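Local coordinates for periplasmic binding protein (Agrobacterium tumefaciens str. B6, PDB 5L9G) that binds the opine mannopine in the periplasm, probably handing it to an ABC transporter for uptake into the cell, at residues Trp204-Lys216 and Ile223-Asp236. Residues are numbered along the deposited sequence; the frame is centred on the assembly and turned at random.
Sequences WWESGAQAAQLIK and IITWGGRVQGAIND. With MO0 (mannopine), chain C.
Trp205 meets Trp226 in a T-shaped stack, the edge of its six-membered ring set against one face of Trp226 with the planes at 88° and CH2 of Trp205 3.5 Å from CH2 of Trp226. Mannopine lies over the opposite face of Trp226, so that indole is held between ligand and protein. Beside it, Arg229 grips the mannopine carboxylate in a two-pronged bond: NE reaches OXT at 2.7 Å and NH2 reaches O at 2.9 Å, both nearly straight. Gly208 CA lies against one face of this guanidinium, 3.5 Å from Arg229 NE, so the backbone at the start of helix 208-216 packs directly on the flat group.

The next shell fixes Trp205. Its NE1 donates to Ile224 O at 2.9 Å, close to the ring plane but bent (141°), while Thr225 OG1 sits over one ring face, 3.2 Å from CZ2 of Trp205. A chi1 of 63° tucks CG over the Trp205 backbone, flanked by N and C, and turns the indole toward strand 223-226. Trp156 stacks on Trp205 as well.

Farther out, helices 208-216 and 227-235 pack against each other. Ile215 reaches Ala233 with CG2 and, through CD1, both Ile223 and Val230. Toward the C-terminal ends of the two helices, one water accepts from Lys216 NZ and donates to Asp236 OD2, reinforcing a long salt bridge.

Arg229 NH2 also bonds Gly29 O, tying the arginine to the turn between strand 23-27 and helix 30-48. The two bonds from Arg229 to mannopine, probably strengthened by opposite charge, together with the face of Trp226, are consistent with a site made for the carboxylate of the opine's amino-acid portion.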
loop_
_atom_site.group_PDB
_atom_site.type_symbol
_atom_site.label_atom_id
_atom_site.label_comp_id
_atom_site.label_asym_id
_atom_site.label_seq_id
_atom_site.Cartn_x
_atom_site.Cartn_y
_atom_site.Cartn_z
ATOM N N TRP A 204 -8.894 -1.463 14.367
ATOM C CA TRP A 204 -7.718 -0.883 13.730
ATOM C C TRP A 204 -7.088 -2.099 13.039
ATOM O O TRP A 204 -6.391 -2.907 13.675
ATOM C CB TRP A 204 -6.777 -0.230 14.763
ATOM C CG TRP A 204 -7.435 0.855 15.559
ATOM C CD1 TRP A 204 -7.979 0.737 16.802
ATOM C CD2 TRP A 204 -7.601 2.234 15.177
ATOM N NE1 TRP A 204 -8.507 1.943 17.204
ATOM C CE2 TRP A 204 -8.253 2.888 16.246
ATOM C CE3 TRP A 204 -7.291 2.976 14.019
ATOM C CZ2 TRP A 204 -8.589 4.249 16.200
ATOM C CZ3 TRP A 204 -7.602 4.329 13.982
ATOM C CH2 TRP A 204 -8.247 4.953 15.062
ATOM N N TRP A 205 -7.459 -2.303 11.758
ATOM C CA TRP A 205 -7.023 -3.487 11.016
ATOM C C TRP A 205 -5.517 -3.472 10.792
ATOM O O TRP A 205 -4.921 -2.403 10.635
ATOM C CB TRP A 205 -7.834 -3.690 9.727
ATOM C CG TRP A 205 -7.683 -2.586 8.726
ATOM C CD1 TRP A 205 -8.503 -1.514 8.551
ATOM C CD2 TRP A 205 -6.653 -2.476 7.735
ATOM N NE1 TRP A 205 -8.031 -0.719 7.523
ATOM C CE2 TRP A 205 -6.887 -1.283 7.016
ATOM C CE3 TRP A 205 -5.546 -3.276 7.385
ATOM C CZ2 TRP A 205 -6.048 -0.857 5.985
ATOM C CZ3 TRP A 205 -4.727 -2.859 6.348
ATOM C CH2 TRP A 205 -4.970 -1.658 5.669
ATOM N N GLU A 206 -4.906 -4.655 10.793
ATOM C CA GLU A 206 -3.448 -4.784 10.695
ATOM C C GLU A 206 -2.928 -5.320 9.366
ATOM O O GLU A 206 -1.794 -5.021 8.996
ATOM C CB GLU A 206 -2.932 -5.649 11.851
ATOM C CG GLU A 206 -3.379 -5.108 13.200
ATOM C CD GLU A 206 -2.719 -5.732 14.416
ATOM O OE1 GLU A 206 -1.783 -6.546 14.244
ATOM O OE2 GLU A 206 -3.129 -5.383 15.545
ATOM N N SER A 207 -3.712 -6.134 8.668
ATOM C CA SER A 207 -3.282 -6.706 7.396
ATOM C C SER A 207 -4.388 -6.577 6.364
ATOM O O SER A 207 -5.572 -6.461 6.723
ATOM C CB SER A 207 -2.907 -8.186 7.572
ATOM O OG SER A 207 -4.052 -8.996 7.808
ATOM N N GLY A 208 -4.009 -6.628 5.092
ATOM C CA GLY A 208 -4.974 -6.565 3.997
ATOM C C GLY A 208 -5.961 -7.724 4.063
ATOM O O GLY A 208 -7.162 -7.544 3.819
ATOM N N ALA A 209 -5.461 -8.948 4.409
ATOM C CA ALA A 209 -6.344 -10.115 4.514
ATOM C C ALA A 209 -7.370 -9.909 5.647
ATOM O O ALA A 209 -8.537 -10.254 5.483
ATOM C CB ALA A 209 -5.528 -11.383 4.775
ATOM N N GLN A 210 -6.937 -9.354 6.780
ATOM C CA GLN A 210 -7.851 -9.087 7.890
ATOM C C GLN A 210 -8.920 -8.077 7.434
ATOM O O GLN A 210 -10.097 -8.277 7.705
ATOM C CB GLN A 210 -7.091 -8.543 9.110
ATOM C CG GLN A 210 -8.001 -8.325 10.322
ATOM C CD GLN A 210 -7.382 -7.451 11.369
ATOM O OE1 GLN A 210 -6.237 -7.037 11.256
ATOM N NE2 GLN A 210 -8.098 -7.228 12.468
ATOM N N ALA A 211 -8.511 -7.023 6.716
ATOM C CA ALA A 211 -9.452 -6.003 6.201
ATOM C C ALA A 211 -10.477 -6.667 5.275
ATOM O O ALA A 211 -11.689 -6.442 5.432
ATOM C CB ALA A 211 -8.686 -4.940 5.434
ATOM N N ALA A 212 -10.000 -7.516 4.346
ATOM C CA ALA A 212 -10.872 -8.246 3.416
ATOM C C ALA A 212 -11.867 -9.126 4.216
ATOM O O ALA A 212 -13.050 -9.199 3.850
ATOM C CB ALA A 212 -10.023 -9.107 2.482
ATOM N N GLN A 213 -11.408 -9.769 5.312
ATOM C CA GLN A 213 -12.279 -10.624 6.121
ATOM C C GLN A 213 -13.362 -9.801 6.832
ATOM O O GLN A 213 -14.528 -10.213 6.855
ATOM C CB GLN A 213 -11.457 -11.473 7.132
ATOM C CG GLN A 213 -12.235 -12.647 7.732
ATOM C CD GLN A 213 -12.766 -13.562 6.655
ATOM O OE1 GLN A 213 -12.017 -14.107 5.844
ATOM N NE2 GLN A 213 -14.060 -13.766 6.625
ATOM N N LEU A 214 -12.988 -8.627 7.378
ATOM C CA LEU A 214 -13.955 -7.712 8.023
ATOM C C LEU A 214 -15.075 -7.363 7.023
ATOM O O LEU A 214 -16.242 -7.372 7.389
ATOM C CB LEU A 214 -13.265 -6.412 8.440
ATOM C CG LEU A 214 -12.339 -6.529 9.656
ATOM C CD1 LEU A 214 -11.532 -5.220 9.803
ATOM C CD2 LEU A 214 -13.133 -6.817 10.946
ATOM N N ILE A 215 -14.694 -7.113 5.765
ATOM C CA ILE A 215 -15.600 -6.770 4.658
ATOM C C ILE A 215 -16.502 -7.972 4.320
ATOM O O ILE A 215 -17.723 -7.848 4.303
ATOM C CB ILE A 215 -14.787 -6.262 3.426
ATOM C CG1 ILE A 215 -14.093 -4.921 3.766
ATOM C CG2 ILE A 215 -15.713 -6.117 2.189
ATOM C CD1 ILE A 215 -13.051 -4.442 2.761
ATOM N N LYS A 216 -15.898 -9.146 4.127
ATOM C CA LYS A 216 -16.668 -10.364 3.831
ATOM C C LYS A 216 -17.675 -10.696 4.937
ATOM O O LYS A 216 -18.797 -11.084 4.640
ATOM C CB LYS A 216 -15.724 -11.545 3.594
ATOM C CG LYS A 216 -14.976 -11.487 2.249
ATOM C CD LYS A 216 -14.030 -12.681 2.094
ATOM C CE LYS A 216 -12.733 -12.497 2.850
ATOM N NZ LYS A 216 -11.643 -13.373 2.334
ATOM N N ILE A 223 -14.771 1.368 5.789
ATOM C CA ILE A 223 -13.352 1.070 6.038
ATOM C C ILE A 223 -12.497 1.803 5.032
ATOM O O ILE A 223 -12.885 1.951 3.868
ATOM C CB ILE A 223 -13.110 -0.493 5.963
ATOM C CG1 ILE A 223 -11.645 -0.899 6.217
ATOM C CG2 ILE A 223 -13.605 -1.118 4.614
ATOM C CD1 ILE A 223 -11.459 -2.424 6.396
ATOM N N ILE A 224 -11.327 2.250 5.486
ATOM C CA ILE A 224 -10.310 2.762 4.583
ATOM C C ILE A 224 -9.284 1.640 4.482
ATOM O O ILE A 224 -8.634 1.289 5.479
ATOM C CB ILE A 224 -9.654 4.095 5.007
ATOM C CG1 ILE A 224 -10.703 5.226 5.129
ATOM C CG2 ILE A 224 -8.559 4.461 3.970
ATOM C CD1 ILE A 224 -10.215 6.449 5.928
ATOM N N THR A 225 -9.160 1.058 3.288
ATOM C CA THR A 225 -8.171 -0.007 3.054
ATOM C C THR A 225 -7.775 -0.009 1.556
ATOM O O THR A 225 -8.168 0.878 0.792
ATOM C CB THR A 225 -8.635 -1.386 3.635
ATOM O OG1 THR A 225 -7.544 -2.323 3.618
ATOM C CG2 THR A 225 -9.849 -1.965 2.892
ATOM N N TRP A 226 -6.993 -1.006 1.166
ATOM C CA TRP A 226 -6.416 -1.113 -0.170
ATOM C C TRP A 226 -7.398 -1.722 -1.176
ATOM O O TRP A 226 -8.076 -2.701 -0.873
ATOM C CB TRP A 226 -5.061 -1.849 -0.068
ATOM C CG TRP A 226 -4.169 -1.180 0.963
ATOM C CD1 TRP A 226 -3.829 0.144 1.006
ATOM C CD2 TRP A 226 -3.464 -1.814 2.042
ATOM N NE1 TRP A 226 -2.988 0.387 2.076
ATOM C CE2 TRP A 226 -2.716 -0.807 2.707
ATOM C CE3 TRP A 226 -3.397 -3.137 2.525
ATOM C CZ2 TRP A 226 -1.948 -1.070 3.842
ATOM C CZ3 TRP A 226 -2.552 -3.418 3.595
ATOM C CH2 TRP A 226 -1.843 -2.393 4.249
ATOM N N GLY A 227 -7.479 -1.091 -2.351
ATOM C CA GLY A 227 -8.420 -1.439 -3.420
ATOM C C GLY A 227 -8.468 -2.906 -3.810
ATOM O O GLY A 227 -9.544 -3.450 -4.069
ATOM N N GLY A 228 -7.289 -3.532 -3.899
ATOM C CA GLY A 228 -7.209 -4.951 -4.272
ATOM C C GLY A 228 -7.857 -5.852 -3.234
ATOM O O GLY A 228 -8.590 -6.784 -3.583
ATOM N N ARG A 229 -7.646 -5.531 -1.956
ATOM C CA ARG A 229 -8.253 -6.281 -0.841
ATOM C C ARG A 229 -9.773 -6.136 -0.890
ATOM O O ARG A 229 -10.501 -7.124 -0.722
ATOM C CB ARG A 229 -7.711 -5.785 0.513
ATOM C CG ARG A 229 -6.172 -5.759 0.619
ATOM C CD ARG A 229 -5.498 -7.134 0.409
ATOM N NE ARG A 229 -4.052 -7.031 0.650
ATOM C CZ ARG A 229 -3.299 -8.012 1.142
ATOM N NH1 ARG A 229 -3.837 -9.200 1.425
ATOM N NH2 ARG A 229 -2.004 -7.812 1.366
ATOM N N VAL A 230 -10.245 -4.904 -1.174
ATOM C CA VAL A 230 -11.699 -4.625 -1.238
ATOM C C VAL A 230 -12.330 -5.380 -2.405
ATOM O O VAL A 230 -13.343 -6.047 -2.211
ATOM C CB VAL A 230 -12.003 -3.110 -1.308
ATOM C CG1 VAL A 230 -13.513 -2.859 -1.473
ATOM C CG2 VAL A 230 -11.486 -2.391 -0.063
ATOM N N GLN A 231 -11.768 -5.227 -3.615
ATOM C CA GLN A 231 -12.315 -5.898 -4.794
ATOM C C GLN A 231 -12.338 -7.433 -4.610
ATOM O O GLN A 231 -13.324 -8.080 -4.977
ATOM C CB GLN A 231 -11.578 -5.466 -6.083
ATOM C CG GLN A 231 -12.251 -6.064 -7.352
ATOM C CD GLN A 231 -13.709 -5.646 -7.538
ATOM O OE1 GLN A 231 -14.633 -6.462 -7.616
ATOM N NE2 GLN A 231 -13.964 -4.364 -7.575
ATOM N N GLY A 232 -11.275 -7.978 -4.015
ATOM C CA GLY A 232 -11.172 -9.409 -3.714
ATOM C C GLY A 232 -12.282 -9.875 -2.770
ATOM O O GLY A 232 -12.888 -10.923 -3.002
ATOM N N ALA A 233 -12.620 -9.061 -1.749
ATOM C CA ALA A 233 -13.708 -9.394 -0.822
ATOM C C ALA A 233 -15.068 -9.371 -1.549
ATOM O O ALA A 233 -15.865 -10.292 -1.394
ATOM C CB ALA A 233 -13.718 -8.423 0.349
ATOM N N ILE A 234 -15.301 -8.345 -2.396
ATOM C CA ILE A 234 -16.532 -8.220 -3.190
ATOM C C ILE A 234 -16.643 -9.431 -4.144
ATOM O O ILE A 234 -17.728 -10.026 -4.270
ATOM C CB ILE A 234 -16.559 -6.854 -3.942
ATOM C CG1 ILE A 234 -16.671 -5.700 -2.898
ATOM C CG2 ILE A 234 -17.733 -6.806 -4.978
ATOM C CD1 ILE A 234 -16.457 -4.269 -3.481
ATOM N N ASN A 235 -15.519 -9.810 -4.802
ATOM C CA ASN A 235 -15.504 -10.988 -5.697
ATOM C C ASN A 235 -15.902 -12.265 -4.928
ATOM O O ASN A 235 -16.575 -13.151 -5.478
ATOM C CB ASN A 235 -14.113 -11.177 -6.317
ATOM C CG ASN A 235 -13.756 -10.168 -7.385
ATOM O OD1 ASN A 235 -12.604 -10.080 -7.819
ATOM N ND2 ASN A 235 -14.711 -9.353 -7.796
ATOM N N ASP A 236 -15.537 -12.313 -3.649
ATOM C CA ASP A 236 -15.840 -13.425 -2.736
ATOM C C ASP A 236 -17.257 -13.356 -2.131
ATOM O O ASP A 236 -17.608 -14.184 -1.276
ATOM C CB ASP A 236 -14.759 -13.519 -1.635
ATOM C CG ASP A 236 -13.420 -14.014 -2.136
ATOM O OD1 ASP A 236 -13.375 -14.598 -3.253
ATOM O OD2 ASP A 236 -12.421 -13.822 -1.423
HETATM O OAB MO0 C . 6.303 -0.912 3.774
HETATM C CAF MO0 C . 5.799 -1.927 4.599
HETATM C CAG MO0 C . 4.301 -2.124 4.460
HETATM O OAC MO0 C . 3.630 -1.286 5.335
HETATM C CAH MO0 C . 3.790 -2.064 3.041
HETATM O OAM MO0 C . 4.452 -2.955 2.222
HETATM C CAI MO0 C . 2.276 -2.203 2.882
HETATM O OAD MO0 C . 1.836 -3.446 3.340
HETATM C CAJ MO0 C . 1.818 -1.900 1.484
HETATM O OAE MO0 C . 2.196 -0.596 1.148
HETATM C CAK MO0 C . 0.320 -2.134 1.236
HETATM N N MO0 C . 0.160 -2.965 0.035
HETATM C CA MO0 C . -1.249 -3.051 -0.420
HETATM C C MO0 C . -1.841 -4.382 -0.024
HETATM O O MO0 C . -1.189 -5.148 0.717
HETATM C CB MO0 C . -1.412 -2.803 -1.901
HETATM C CG MO0 C . -0.999 -3.990 -2.745
HETATM C CD MO0 C . -0.671 -3.630 -4.152
HETATM O OE1 MO0 C . -1.648 -3.863 -5.130
HETATM N NE2 MO0 C . 0.418 -3.149 -4.505
HETATM O OXT MO0 C . -3.019 -4.713 -0.374
HETATM O O HOH W 1 -11.200 -11.761 -0.008
#